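Local coordinates for protein aerobactin synthase IucC (Klebsiella pneumoniae, PDB 6CN7) that makes the siderophore aerobactin, probably by ATP-dependent attachment of a second N-acetyl-N-hydroxylysine to N-citryl-N-acetyl-N-hydroxylysine, at residues F166-L171 with V222-W227; L218-H223 with L349-R354; F250-L255 with L263-R268. The protein carries 5 engineered substitutions. All coordinates share one frame; numbering follows the deposited sequence.

Overall arrangement
All three contacts lie within the IucA/IucC family region and draw on one branched or curled antiparallel sheet. Strand 165-174, part of interaction 1, is the neighbour in the sheet of strand 217-222 (interaction 2) and of strand 252-256 (interaction 3). Interactions 1 and 2 have centres about 9 Å apart and share Val222 and His223, where strand 217-222 ends and helix 224-234 begins. Interaction 3 is about 12 Å from interaction 1 and 14 Å from interaction 2, centre to centre; in sequence it follows interaction 1 and is nested in the loop that interaction 2 closes. The contacts join a strand pair leading into a helix, a strand crossing and a hairpin, all on one side of the chain's centre.

Interaction 1: residues F166-L171 with V222-W227; sequences FRLHWL and VHPWQW
His169 and Val222 form a hydrogen-bonded antiparallel pair where strand 165-174 meets the end of strand 217-222, just before the chain turns into helix 224-234. His169 N donates to Val222 O at 2.9 Å, and Val222 N returns a bond to His169 O at 2.6 Å. The imidazole of His169 lies flat on the five-membered ring of Trp227 from the first turn of that helix, in a face-to-face stack with centroids 3.6 Å apart and planes at 12°. With its CG anti to the backbone N (chi1 -166°), His169 sends its ring off the strand and over the indole, NE2 approaching Trp227 CE2 to 3.4 Å. NE2 is also hydrogen-bonded to Ser246 OG on strand 244-250, and Trp227 NE1 to Glu153 of the second subunit, so both rings of the stack are pinned at their polar edges and the stack reaches the dimer interface. Val222 turns CG2 onto Leu171 CD1, 3.7 Å away, while the other methyl of Leu171, CD2, rests against Trp227 CZ3. At the far end of the contact the Phe166 ring meets the Pro224 ring obliquely, its CD2 3.4 Å from Pro224 CG, and reaches His223 with its CZ and CE2, the two aromatic planes 50° apart. His223 is the N-cap of the helix: its ND1 accepts from Trp225 N, which lies nearly in the plane of the imidazole, at 3.1 Å.

Interaction 2: residues L218-H223 with L349-R354; sequences LPLPVH and LGVIWR
The flat peptide joining Gly350 to Val351 has Leu220 CD1 over one face, almost straight above Gly350 C at 3.9 Å, so the methyl rests directly on main-chain atoms. The carbonyl oxygen of Gly350 takes a hydrogen bond from a water that stands out of the peptide plane, on the side of the leucine methyl. The puckered Pro221 ring is touched at CG by Val351 CG2, 3.8 Å away, while its CD lies against the indole of Trp170. Leu220 holds CG anti to its own N (chi1 176°), which carries both methyls over to residues 349-351; CD2 meets Leu349 CD2 at 4.0 Å, and CD1 also comes near Val351 CG1. Val351 has CG1 wedged between its N and carbonyl carbon (chi1 61°), with CG2 left to face the proline. No direct hydrogen bond links the segments. The water spans them instead, donating to Pro221 O at 2.7 Å and to Gly350 O at 2.8 Å, which gives the carbonyl oxygens of these two buried residues a shared partner. Segments 218-222 and 350-354 cross at 83°, their axes 6.7 Å apart at closest approach; they are not paired, though both belong to one branched or curled antiparallel sheet, which here packs on itself. Strand 217-222 pairs with strand 165-174, strand 350-355 with strands 272-275 and 326-330; Ile274 touches Pro221 and Val351, and Leu349 reaches Ile231 of helix 224-234.

Interaction 3: residues F250-L255 with L263-R268; sequences FGDLWL and LTNASR
Asp252 and Asn265 meet in the tightly packed part of this contact. Asp252 OD2 is gripped from two directions: Arg268 NE reaches its syn side at 2.7 Å in a salt bridge, and Asn265 ND2 its anti side at 3.2 Å in a nearly straight bond (172°). Arg268 bends at chi3 (-56°) to bring the edge of its guanidinium onto the carboxylate, the two planes 62° apart; its NH2 adds a weak bond to OD2 and has a firmer partner in Ala193 O. The Trp254 ring lies over Asn265, whose CB makes a CH-pi contact over the face of the six-membered ring, 4.0 Å from its centroid; Leu263 O sits at the indole edge. Toward solvent the contact thins to Leu253, Ala266 and Ser267, all exposed. There the apolar touches are sparse, and order comes from bonds to the main chain: Ser267 OG accepts from Leu253 N at 2.9 Å, and Ala266 N donates to Leu253 O at 3.0 Å. Asn265 OD1 accepts from Ser267 N at 2.9 Å and, from above its carbonyl plane, from Arg268 N, fixing the bend of the chain. Leu255 and Thr264 exchange two backbone bonds. This is a beta hairpin of strands 252-256 and 262-265, its second strand ended by an Asx turn.

Interaction 1: residues F166-L171 with V222-W227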
loop_
_atom_site.group_PDB
_atom_site.type_symbol
_atom_site.label_atom_id
_atom_site.label_comp_id
_atom_site.label_asym_id
_atom_site.label_seq_id
_atom_site.Cartn_x
_atom_site.Cartn_y
_atom_site.Cartn_z
ATOM N N PHE A 166 14.164 9.858 4.141
ATOM C CA PHE A 166 13.373 8.962 4.971
ATOM C C PHE A 166 14.301 8.039 5.743
ATOM O O PHE A 166 15.447 7.800 5.351
ATOM C CB PHE A 166 12.380 8.151 4.130
ATOM C CG PHE A 166 13.007 7.436 2.960
ATOM C CD1 PHE A 166 13.159 8.075 1.740
ATOM C CD2 PHE A 166 13.441 6.124 3.082
ATOM C CE1 PHE A 166 13.730 7.419 0.663
ATOM C CE2 PHE A 166 14.013 5.465 2.008
ATOM C CZ PHE A 166 14.157 6.114 0.799
ATOM N N ARG A 167 13.787 7.532 6.859
ATOM C CA ARG A 167 14.477 6.524 7.644
ATOM C C ARG A 167 14.177 5.135 7.097
ATOM O O ARG A 167 13.191 4.916 6.389
ATOM C CB ARG A 167 14.056 6.596 9.113
ATOM C CG ARG A 167 14.628 7.771 9.877
ATOM C CD ARG A 167 14.247 7.693 11.346
ATOM N NE ARG A 167 14.783 8.811 12.118
ATOM C CZ ARG A 167 14.517 9.026 13.403
ATOM N NH1 ARG A 167 13.716 8.203 14.067
ATOM N NH2 ARG A 167 15.051 10.068 14.024
ATOM N N LEU A 168 15.044 4.191 7.441
ATOM C CA LEU A 168 14.839 2.798 7.085
ATOM C C LEU A 168 14.124 2.062 8.208
ATOM O O LEU A 168 14.240 2.412 9.386
ATOM C CB LEU A 168 16.173 2.113 6.793
ATOM C CG LEU A 168 17.002 2.733 5.670
ATOM C CD1 LEU A 168 18.330 2.004 5.538
ATOM C CD2 LEU A 168 16.235 2.717 4.353
ATOM N N HIS A 169 13.373 1.036 7.825
ATOM C CA HIS A 169 12.770 0.116 8.772
ATOM C C HIS A 169 13.752 -1.013 9.064
ATOM O O HIS A 169 14.531 -1.420 8.197
ATOM C CB HIS A 169 11.462 -0.441 8.212
ATOM C CG HIS A 169 10.603 -1.120 9.230
ATOM N ND1 HIS A 169 9.746 -0.430 10.060
ATOM C CD2 HIS A 169 10.461 -2.428 9.546
ATOM C CE1 HIS A 169 9.116 -1.284 10.846
ATOM N NE2 HIS A 169 9.532 -2.503 10.554
ATOM N N TRP A 170 13.718 -1.516 10.297
ATOM C CA TRP A 170 14.689 -2.500 10.761
ATOM C C TRP A 170 13.981 -3.753 11.252
ATOM O O TRP A 170 13.036 -3.671 12.046
ATOM C CB TRP A 170 15.565 -1.916 11.870
ATOM C CG TRP A 170 16.487 -0.863 11.361
ATOM C CD1 TRP A 170 16.241 0.475 11.287
ATOM C CD2 TRP A 170 17.802 -1.061 10.833
ATOM N NE1 TRP A 170 17.324 1.127 10.751
ATOM C CE2 TRP A 170 18.297 0.205 10.463
ATOM C CE3 TRP A 170 18.612 -2.184 10.639
ATOM C CZ2 TRP A 170 19.564 0.378 9.911
ATOM C CZ3 TRP A 170 19.870 -2.010 10.094
ATOM C CH2 TRP A 170 20.333 -0.739 9.736
ATOM N N LEU A 171 14.444 -4.905 10.778
ATOM C CA LEU A 171 13.947 -6.205 11.197
ATOM C C LEU A 171 15.034 -6.959 11.949
ATOM O O LEU A 171 16.216 -6.605 11.913
ATOM C CB LEU A 171 13.485 -7.033 9.992
ATOM C CG LEU A 171 12.314 -6.502 9.164
ATOM C CD1 LEU A 171 12.022 -7.453 8.014
ATOM C CD2 LEU A 171 11.082 -6.309 10.029
ATOM N N VAL A 222 15.252 -2.425 5.923
ATOM C CA VAL A 222 14.206 -2.592 4.922
ATOM C C VAL A 222 13.752 -1.216 4.462
ATOM O O VAL A 222 13.536 -0.321 5.286
ATOM C CB VAL A 222 13.008 -3.393 5.472
ATOM C CG1 VAL A 222 11.897 -3.482 4.435
ATOM C CG2 VAL A 222 13.445 -4.785 5.908
ATOM N N HIS A 223 13.610 -1.049 3.154
ATOM C CA HIS A 223 13.048 0.179 2.614
ATOM C C HIS A 223 11.636 0.366 3.166
ATOM O O HIS A 223 10.845 -0.586 3.157
ATOM C CB HIS A 223 13.024 0.113 1.086
ATOM C CG HIS A 223 12.761 1.428 0.419
ATOM N ND1 HIS A 223 11.536 2.057 0.463
ATOM C CD2 HIS A 223 13.564 2.221 -0.329
ATOM C CE1 HIS A 223 11.598 3.187 -0.219
ATOM N NE2 HIS A 223 12.817 3.310 -0.712
ATOM N N PRO A 224 11.281 1.557 3.660
ATOM C CA PRO A 224 9.948 1.708 4.272
ATOM C C PRO A 224 8.803 1.352 3.335
ATOM O O PRO A 224 7.791 0.800 3.785
ATOM C CB PRO A 224 9.916 3.187 4.689
ATOM C CG PRO A 224 11.000 3.844 3.904
ATOM C CD PRO A 224 12.052 2.809 3.694
ATOM N N TRP A 225 8.928 1.653 2.041
ATOM C CA TRP A 225 7.901 1.235 1.092
ATOM C C TRP A 225 7.811 -0.282 1.025
ATOM O O TRP A 225 6.711 -0.848 1.022
ATOM C CB TRP A 225 8.186 1.811 -0.295
ATOM C CG TRP A 225 7.067 1.565 -1.266
ATOM C CD1 TRP A 225 6.033 2.409 -1.558
ATOM C CD2 TRP A 225 6.862 0.392 -2.061
ATOM N NE1 TRP A 225 5.201 1.836 -2.486
ATOM C CE2 TRP A 225 5.686 0.596 -2.812
ATOM C CE3 TRP A 225 7.557 -0.813 -2.212
ATOM C CZ2 TRP A 225 5.191 -0.360 -3.702
ATOM C CZ3 TRP A 225 7.065 -1.756 -3.094
ATOM C CH2 TRP A 225 5.894 -1.524 -3.828
ATOM N N GLN A 226 8.961 -0.959 0.975
ATOM C CA GLN A 226 8.968 -2.418 0.964
ATOM C C GLN A 226 8.291 -2.978 2.208
ATOM O O GLN A 226 7.497 -3.922 2.119
ATOM C CB GLN A 226 10.408 -2.924 0.857
ATOM C CG GLN A 226 10.544 -4.433 0.680
ATOM C CD GLN A 226 10.202 -4.898 -0.720
ATOM O OE1 GLN A 226 9.707 -4.128 -1.542
ATOM N NE2 GLN A 226 10.473 -6.169 -1.002
ATOM N N TRP A 227 8.591 -2.412 3.380
ATOM C CA TRP A 227 7.933 -2.863 4.603
ATOM C C TRP A 227 6.444 -2.551 4.570
ATOM O O TRP A 227 5.614 -3.395 4.931
ATOM C CB TRP A 227 8.569 -2.209 5.827
ATOM C CG TRP A 227 7.740 -2.384 7.061
ATOM C CD1 TRP A 227 6.982 -1.435 7.685
ATOM C CD2 TRP A 227 7.568 -3.590 7.811
ATOM N NE1 TRP A 227 6.353 -1.975 8.781
ATOM C CE2 TRP A 227 6.698 -3.297 8.881
ATOM C CE3 TRP A 227 8.067 -4.889 7.684
ATOM C CZ2 TRP A 227 6.319 -4.256 9.817
ATOM C CZ3 TRP A 227 7.691 -5.839 8.614
ATOM C CH2 TRP A 227 6.826 -5.518 9.668
#

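Interaction 2: residues L218-H223 with L349-R354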
loop_
_atom_site.group_PDB
_atom_site.type_symbol
_atom_site.label_atom_id
_atom_site.label_comp_id
_atom_site.label_asym_id
_atom_site.label_seq_id
_atom_site.Cartn_x
_atom_site.Cartn_y
_atom_site.Cartn_z
ATOM N N LEU A 218 20.005 -11.152 13.840
ATOM C CA LEU A 218 20.754 -10.135 13.119
ATOM C C LEU A 218 19.823 -9.026 12.652
ATOM O O LEU A 218 18.672 -9.292 12.296
ATOM C CB LEU A 218 21.475 -10.729 11.900
ATOM C CG LEU A 218 22.611 -11.708 12.193
ATOM C CD1 LEU A 218 23.210 -12.209 10.889
ATOM C CD2 LEU A 218 23.680 -11.062 13.060
ATOM N N PRO A 219 20.293 -7.777 12.628
ATOM C CA PRO A 219 19.465 -6.697 12.076
ATOM C C PRO A 219 19.446 -6.717 10.557
ATOM O O PRO A 219 20.476 -6.887 9.900
ATOM C CB PRO A 219 20.143 -5.421 12.598
ATOM C CG PRO A 219 21.108 -5.870 13.641
ATOM C CD PRO A 219 21.513 -7.244 13.254
ATOM N N LEU A 220 18.251 -6.532 10.000
ATOM C CA LEU A 220 18.064 -6.421 8.558
ATOM C C LEU A 220 17.358 -5.107 8.255
ATOM O O LEU A 220 16.204 -4.925 8.680
ATOM C CB LEU A 220 17.251 -7.599 8.014
ATOM C CG LEU A 220 16.904 -7.535 6.522
ATOM C CD1 LEU A 220 18.159 -7.561 5.665
ATOM C CD2 LEU A 220 15.966 -8.670 6.139
ATOM N N PRO A 221 17.984 -4.162 7.556
ATOM C CA PRO A 221 17.257 -2.956 7.151
ATOM C C PRO A 221 16.296 -3.248 6.012
ATOM O O PRO A 221 16.481 -4.188 5.234
ATOM C CB PRO A 221 18.369 -1.998 6.714
ATOM C CG PRO A 221 19.479 -2.886 6.293
ATOM C CD PRO A 221 19.409 -4.091 7.188
ATOM N N VAL A 222 15.252 -2.425 5.923
ATOM C CA VAL A 222 14.206 -2.592 4.922
ATOM C C VAL A 222 13.752 -1.216 4.462
ATOM O O VAL A 222 13.536 -0.321 5.286
ATOM C CB VAL A 222 13.008 -3.393 5.472
ATOM C CG1 VAL A 222 11.897 -3.482 4.435
ATOM C CG2 VAL A 222 13.445 -4.785 5.908
ATOM N N HIS A 223 13.610 -1.049 3.154
ATOM C CA HIS A 223 13.048 0.179 2.614
ATOM C C HIS A 223 11.636 0.366 3.166
ATOM O O HIS A 223 10.845 -0.586 3.157
ATOM C CB HIS A 223 13.024 0.113 1.086
ATOM C CG HIS A 223 12.761 1.428 0.419
ATOM N ND1 HIS A 223 11.536 2.057 0.463
ATOM C CD2 HIS A 223 13.564 2.221 -0.329
ATOM C CE1 HIS A 223 11.598 3.187 -0.219
ATOM N NE2 HIS A 223 12.817 3.310 -0.712
ATOM N N LEU A 349 13.799 -9.902 0.741
ATOM C CA LEU A 349 14.463 -9.582 2.000
ATOM C C LEU A 349 15.967 -9.704 1.808
ATOM O O LEU A 349 16.473 -10.795 1.529
ATOM C CB LEU A 349 13.986 -10.503 3.125
ATOM C CG LEU A 349 12.543 -10.291 3.587
ATOM C CD1 LEU A 349 12.098 -11.426 4.490
ATOM C CD2 LEU A 349 12.410 -8.963 4.308
ATOM N N GLY A 350 16.672 -8.591 1.963
ATOM C CA GLY A 350 18.108 -8.580 1.785
ATOM C C GLY A 350 18.632 -7.161 1.803
ATOM O O GLY A 350 17.873 -6.191 1.874
ATOM N N VAL A 351 19.957 -7.059 1.735
ATOM C CA VAL A 351 20.633 -5.766 1.749
ATOM C C VAL A 351 21.945 -5.896 0.991
ATOM O O VAL A 351 22.607 -6.936 1.042
ATOM C CB VAL A 351 20.876 -5.265 3.189
ATOM C CG1 VAL A 351 21.759 -6.242 3.958
ATOM C CG2 VAL A 351 21.490 -3.868 3.178
ATOM N N ILE A 352 22.315 -4.828 0.289
ATOM C CA ILE A 352 23.596 -4.729 -0.399
ATOM C C ILE A 352 24.225 -3.397 -0.025
ATOM O O ILE A 352 23.563 -2.355 -0.080
ATOM C CB ILE A 352 23.437 -4.840 -1.928
ATOM C CG1 ILE A 352 22.885 -6.216 -2.306
ATOM C CG2 ILE A 352 24.775 -4.588 -2.629
ATOM C CD1 ILE A 352 22.475 -6.331 -3.762
ATOM N N TRP A 353 25.497 -3.431 0.360
ATOM C CA TRP A 353 26.250 -2.227 0.683
ATOM C C TRP A 353 27.202 -1.913 -0.462
ATOM O O TRP A 353 27.955 -2.786 -0.907
ATOM C CB TRP A 353 27.019 -2.399 1.992
ATOM C CG TRP A 353 26.122 -2.561 3.181
ATOM C CD1 TRP A 353 25.649 -3.733 3.698
ATOM C CD2 TRP A 353 25.582 -1.515 4.000
ATOM N NE1 TRP A 353 24.851 -3.481 4.789
ATOM C CE2 TRP A 353 24.793 -2.128 4.995
ATOM C CE3 TRP A 353 25.689 -0.121 3.988
ATOM C CZ2 TRP A 353 24.116 -1.396 5.967
ATOM C CZ3 TRP A 353 25.016 0.604 4.957
ATOM C CH2 TRP A 353 24.240 -0.034 5.931
ATOM N N ARG A 354 27.158 -0.673 -0.940
ATOM C CA ARG A 354 27.937 -0.245 -2.090
ATOM C C ARG A 354 28.907 0.857 -1.697
ATOM O O ARG A 354 28.662 1.629 -0.766
ATOM C CB ARG A 354 27.041 0.265 -3.218
ATOM C CG ARG A 354 26.472 -0.819 -4.105
ATOM C CD ARG A 354 25.835 -0.193 -5.325
ATOM N NE ARG A 354 25.209 -1.176 -6.200
ATOM C CZ ARG A 354 24.480 -0.859 -7.264
ATOM N NH1 ARG A 354 23.945 -1.815 -8.011
ATOM N NH2 ARG A 354 24.282 0.415 -7.580
HETATM O O HOH W 1 15.595 -5.939 3.419
#

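Interaction 3: residues F250-L255 with L263-R268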
loop_
_atom_site.group_PDB
_atom_site.type_symbol
_atom_site.label_atom_id
_atom_site.label_comp_id
_atom_site.label_asym_id
_atom_site.label_seq_id
_atom_site.Cartn_x
_atom_site.Cartn_y
_atom_site.Cartn_z
ATOM N N PHE A 250 14.717 3.393 12.495
ATOM C CA PHE A 250 15.826 3.929 13.271
ATOM C C PHE A 250 16.855 4.531 12.327
ATOM O O PHE A 250 16.948 4.156 11.156
ATOM C CB PHE A 250 16.518 2.856 14.123
ATOM C CG PHE A 250 15.629 2.201 15.138
ATOM C CD1 PHE A 250 15.398 2.798 16.367
ATOM C CD2 PHE A 250 15.048 0.973 14.876
ATOM C CE1 PHE A 250 14.589 2.187 17.308
ATOM C CE2 PHE A 250 14.240 0.359 15.811
ATOM C CZ PHE A 250 14.010 0.966 17.029
ATOM N N GLY A 251 17.632 5.465 12.859
ATOM C CA GLY A 251 18.879 5.860 12.242
ATOM C C GLY A 251 18.772 7.083 11.357
ATOM O O GLY A 251 17.877 7.924 11.479
ATOM N N ASP A 252 19.721 7.167 10.428
ATOM C CA ASP A 252 19.905 8.341 9.595
ATOM C C ASP A 252 18.829 8.424 8.517
ATOM O O ASP A 252 18.069 7.484 8.274
ATOM C CB ASP A 252 21.290 8.315 8.948
ATOM C CG ASP A 252 22.405 8.462 9.962
ATOM O OD1 ASP A 252 22.151 9.031 11.045
ATOM O OD2 ASP A 252 23.532 8.005 9.680
ATOM N N LEU A 253 18.786 9.581 7.859
ATOM C CA LEU A 253 17.867 9.830 6.760
ATOM C C LEU A 253 18.551 9.508 5.440
ATOM O O LEU A 253 19.716 9.860 5.228
ATOM C CB LEU A 253 17.407 11.288 6.776
ATOM C CG LEU A 253 16.580 11.731 7.984
ATOM C CD1 LEU A 253 16.334 13.234 7.943
ATOM C CD2 LEU A 253 15.259 10.980 8.033
ATOM N N TRP A 254 17.821 8.842 4.551
ATOM C CA TRP A 254 18.375 8.363 3.295
ATOM C C TRP A 254 17.685 9.042 2.119
ATOM O O TRP A 254 16.530 9.465 2.213
ATOM C CB TRP A 254 18.235 6.841 3.180
ATOM C CG TRP A 254 19.096 6.104 4.161
ATOM C CD1 TRP A 254 18.781 5.785 5.448
ATOM C CD2 TRP A 254 20.420 5.605 3.936
ATOM N NE1 TRP A 254 19.822 5.114 6.038
ATOM C CE2 TRP A 254 20.841 4.991 5.131
ATOM C CE3 TRP A 254 21.287 5.615 2.841
ATOM C CZ2 TRP A 254 22.091 4.394 5.262
ATOM C CZ3 TRP A 254 22.528 5.024 2.972
ATOM C CH2 TRP A 254 22.918 4.419 4.175
ATOM N N LEU A 255 18.406 9.123 1.004
ATOM C CA LEU A 255 17.962 9.831 -0.186
ATOM C C LEU A 255 18.086 8.894 -1.377
ATOM O O LEU A 255 19.112 8.225 -1.538
ATOM C CB LEU A 255 18.797 11.097 -0.400
ATOM C CG LEU A 255 18.563 11.922 -1.662
ATOM C CD1 LEU A 255 17.217 12.619 -1.601
ATOM C CD2 LEU A 255 19.688 12.926 -1.829
ATOM N N LEU A 263 20.363 3.942 -2.194
ATOM C CA LEU A 263 20.127 5.156 -1.429
ATOM C C LEU A 263 21.444 5.761 -0.961
ATOM O O LEU A 263 22.407 5.048 -0.662
ATOM C CB LEU A 263 19.242 4.873 -0.210
ATOM C CG LEU A 263 18.010 3.995 -0.437
ATOM C CD1 LEU A 263 17.325 3.719 0.889
ATOM C CD2 LEU A 263 17.048 4.645 -1.418
ATOM N N THR A 264 21.470 7.090 -0.896
ATOM C CA THR A 264 22.599 7.837 -0.365
ATOM C C THR A 264 22.248 8.366 1.019
ATOM O O THR A 264 21.118 8.808 1.257
ATOM C CB THR A 264 22.975 8.999 -1.290
ATOM O OG1 THR A 264 23.335 8.489 -2.579
ATOM C CG2 THR A 264 24.147 9.794 -0.722
ATOM N N ASN A 265 23.216 8.317 1.932
ATOM C CA ASN A 265 23.006 8.810 3.287
ATOM C C ASN A 265 23.080 10.332 3.282
ATOM O O ASN A 265 24.120 10.907 2.940
ATOM C CB ASN A 265 24.046 8.220 4.237
ATOM C CG ASN A 265 23.707 8.462 5.695
ATOM O OD1 ASN A 265 23.199 9.522 6.061
ATOM N ND2 ASN A 265 23.980 7.474 6.537
ATOM N N ALA A 266 21.980 10.984 3.659
ATOM C CA ALA A 266 21.918 12.439 3.670
ATOM C C ALA A 266 22.278 13.043 5.018
ATOM O O ALA A 266 22.588 14.238 5.081
ATOM C CB ALA A 266 20.517 12.910 3.266
ATOM N N SER A 267 22.246 12.254 6.093
ATOM C CA SER A 267 22.565 12.777 7.418
ATOM C C SER A 267 24.068 12.804 7.666
ATOM O O SER A 267 24.587 13.773 8.229
ATOM C CB SER A 267 21.874 11.936 8.493
ATOM O OG SER A 267 20.469 11.921 8.322
ATOM N N ARG A 268 24.780 11.755 7.255
ATOM C CA ARG A 268 26.206 11.625 7.532
ATOM C C ARG A 268 26.886 11.006 6.320
ATOM O O ARG A 268 26.563 9.878 5.934
ATOM C CB ARG A 268 26.442 10.770 8.781
ATOM C CG ARG A 268 25.710 11.271 10.024
ATOM C CD ARG A 268 26.028 10.397 11.225
ATOM N NE ARG A 268 25.721 8.992 10.968
ATOM C CZ ARG A 268 26.346 7.965 11.531
ATOM N NH1 ARG A 268 27.342 8.167 12.391
ATOM N NH2 ARG A 268 25.985 6.725 11.225
#